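Side-chain contact in hypothetical oxidoreductase ycnD (Bacillus subtilis, PDB 1ZCH), which transfers reducing equivalents between NADH or NADPH and FMN and also reduces nitroaromatic compounds, quinones, chromates and azo dyes: residues 77-82 against 115-120. Sequence-based numbering, arbitrary orientation.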
loop_
_atom_site.group_PDB
_atom_site.type_symbol
_atom_site.label_atom_id
_atom_site.label_comp_id
_atom_site.label_asym_id
_atom_site.label_seq_id
_atom_site.Cartn_x
_atom_site.Cartn_y
_atom_site.Cartn_z
ATOM N N LEU A 77 14.325 -3.768 -5.918
ATOM C CA LEU A 77 13.695 -4.328 -4.728
ATOM C C LEU A 77 12.374 -4.960 -5.145
ATOM O O LEU A 77 11.630 -4.383 -5.938
ATOM C CB LEU A 77 13.403 -3.237 -3.693
ATOM C CG LEU A 77 14.569 -2.388 -3.183
ATOM C CD1 LEU A 77 14.065 -1.419 -2.113
ATOM C CD2 LEU A 77 15.652 -3.296 -2.616
ATOM N N LEU A 78 12.087 -6.148 -4.627
ATOM C CA LEU A 78 10.824 -6.804 -4.943
ATOM C C LEU A 78 9.988 -6.872 -3.673
ATOM O O LEU A 78 10.396 -7.484 -2.687
ATOM C CB LEU A 78 11.045 -8.223 -5.474
ATOM C CG LEU A 78 9.725 -8.948 -5.777
ATOM C CD1 LEU A 78 8.989 -8.227 -6.895
ATOM C CD2 LEU A 78 10.003 -10.392 -6.169
ATOM N N PHE A 79 8.832 -6.218 -3.696
ATOM C CA PHE A 79 7.929 -6.216 -2.552
ATOM C C PHE A 79 6.922 -7.339 -2.754
ATOM O O PHE A 79 6.200 -7.367 -3.754
ATOM C CB PHE A 79 7.217 -4.863 -2.445
ATOM C CG PHE A 79 8.119 -3.745 -2.011
ATOM C CD1 PHE A 79 8.134 -3.321 -0.685
ATOM C CD2 PHE A 79 8.995 -3.145 -2.918
ATOM C CE1 PHE A 79 9.012 -2.316 -0.263
ATOM C CE2 PHE A 79 9.875 -2.143 -2.508
ATOM C CZ PHE A 79 9.885 -1.727 -1.180
ATOM N N CYS A 80 6.891 -8.269 -1.806
ATOM C CA CYS A 80 5.995 -9.420 -1.873
ATOM C C CYS A 80 5.076 -9.495 -0.669
ATOM O O CYS A 80 5.473 -9.150 0.441
ATOM C CB CYS A 80 6.799 -10.725 -1.898
ATOM S SG CYS A 80 8.114 -10.833 -3.124
ATOM N N ALA A 81 3.847 -9.946 -0.895
ATOM C CA ALA A 81 2.917 -10.159 0.204
ATOM C C ALA A 81 3.516 -11.428 0.809
ATOM O O ALA A 81 3.948 -12.317 0.067
ATOM C CB ALA A 81 1.517 -10.431 -0.329
ATOM N N ASP A 82 3.549 -11.529 2.133
ATOM C CA ASP A 82 4.153 -12.698 2.767
ATOM C C ASP A 82 3.350 -13.255 3.937
ATOM O O ASP A 82 3.191 -12.593 4.965
ATOM C CB ASP A 82 5.567 -12.338 3.255
ATOM C CG ASP A 82 6.360 -13.550 3.742
ATOM O OD1 ASP A 82 5.796 -14.404 4.457
ATOM O OD2 ASP A 82 7.564 -13.635 3.424
ATOM N N GLY A 115 1.816 -2.201 -0.124
ATOM C CA GLY A 115 1.687 -0.848 -0.648
ATOM C C GLY A 115 2.252 0.148 0.351
ATOM O O GLY A 115 2.926 1.120 -0.012
ATOM N N ILE A 116 1.964 -0.080 1.627
ATOM C CA ILE A 116 2.484 0.794 2.672
ATOM C C ILE A 116 4.007 0.733 2.612
ATOM O O ILE A 116 4.688 1.758 2.691
ATOM C CB ILE A 116 2.013 0.332 4.068
ATOM C CG1 ILE A 116 0.522 0.642 4.232
ATOM C CG2 ILE A 116 2.842 1.009 5.163
ATOM C CD1 ILE A 116 -0.069 0.050 5.488
ATOM N N ALA A 117 4.537 -0.476 2.462
ATOM C CA ALA A 117 5.986 -0.669 2.395
ATOM C C ALA A 117 6.597 0.039 1.186
ATOM O O ALA A 117 7.603 0.738 1.310
ATOM C CB ALA A 117 6.315 -2.165 2.352
ATOM N N LEU A 118 5.990 -0.152 0.018
ATOM C CA LEU A 118 6.464 0.466 -1.225
ATOM C C LEU A 118 6.433 1.995 -1.136
ATOM O O LEU A 118 7.394 2.673 -1.519
ATOM C CB LEU A 118 5.592 0.001 -2.397
ATOM C CG LEU A 118 5.904 0.531 -3.797
ATOM C CD1 LEU A 118 7.217 -0.040 -4.283
ATOM C CD2 LEU A 118 4.783 0.125 -4.745
ATOM N N GLY A 119 5.328 2.532 -0.627
ATOM C CA GLY A 119 5.206 3.973 -0.492
ATOM C C GLY A 119 6.224 4.537 0.487
ATOM O O GLY A 119 6.784 5.615 0.267
ATOM N N THR A 120 6.466 3.803 1.568
ATOM C CA THR A 120 7.420 4.227 2.581
ATOM C C THR A 120 8.846 4.172 2.037
ATOM O O THR A 120 9.644 5.073 2.291
ATOM C CB THR A 120 7.313 3.345 3.844
ATOM O OG1 THR A 120 5.976 3.417 4.359
ATOM C CG2 THR A 120 8.281 3.823 4.917
#
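F79 projects from the sheet against helix 104-127 and meets A117 and L118 there, joining the antiparallel sheet to this helix in the alpha+beta FMN-dependent nitroreductase fold. Its strand, 75-82, lies inside the four-stranded antiparallel sheet, between strands 46-51 and 155-164. No hydrogen bond passes between strand and helix; the ring packs on two apolar side chains and on the peptide between A117 and L118.

With CG anti to the carbonyl carbon (chi1 -71°), the phenyl group leaves the strand on the helix side and presents one face to the backbone of L118. The CA of L118 lies over that face, displaced toward the rim, in a CH-pi contact 4.1 Å from the ring centroid. Two side-chain touches add to this: CD1 of F79 touches the methyl CB of A117 at 3.7 Å, while across the ring CE2 meets CD1 of L118 at 3.8 Å. With CG anti to the backbone N (chi1 180°) and chi2 at 69°, the CD1 branch of L118 comes to lie by CD2 and CE2 of the phenylalanine. An alanine in place of F79 would probably leave L118 CA without its aromatic cover and open a gap between helix and sheet beside A117.

V48 and L161, from the strands on either side, also pack on F79. On the helix, A117 meets V46 and V34, whereas L118 packs against I116 of the second subunit and its side chain comes within about 4 Å of the bound FMN, so this buried seam borders both the dimer interface and the flavin site. One turn of the helix is further tied by T120, whose OG1 donates to the carbonyl O of I116 at 2.7 Å, from the face of the carbonyl plane opposite to T120 N.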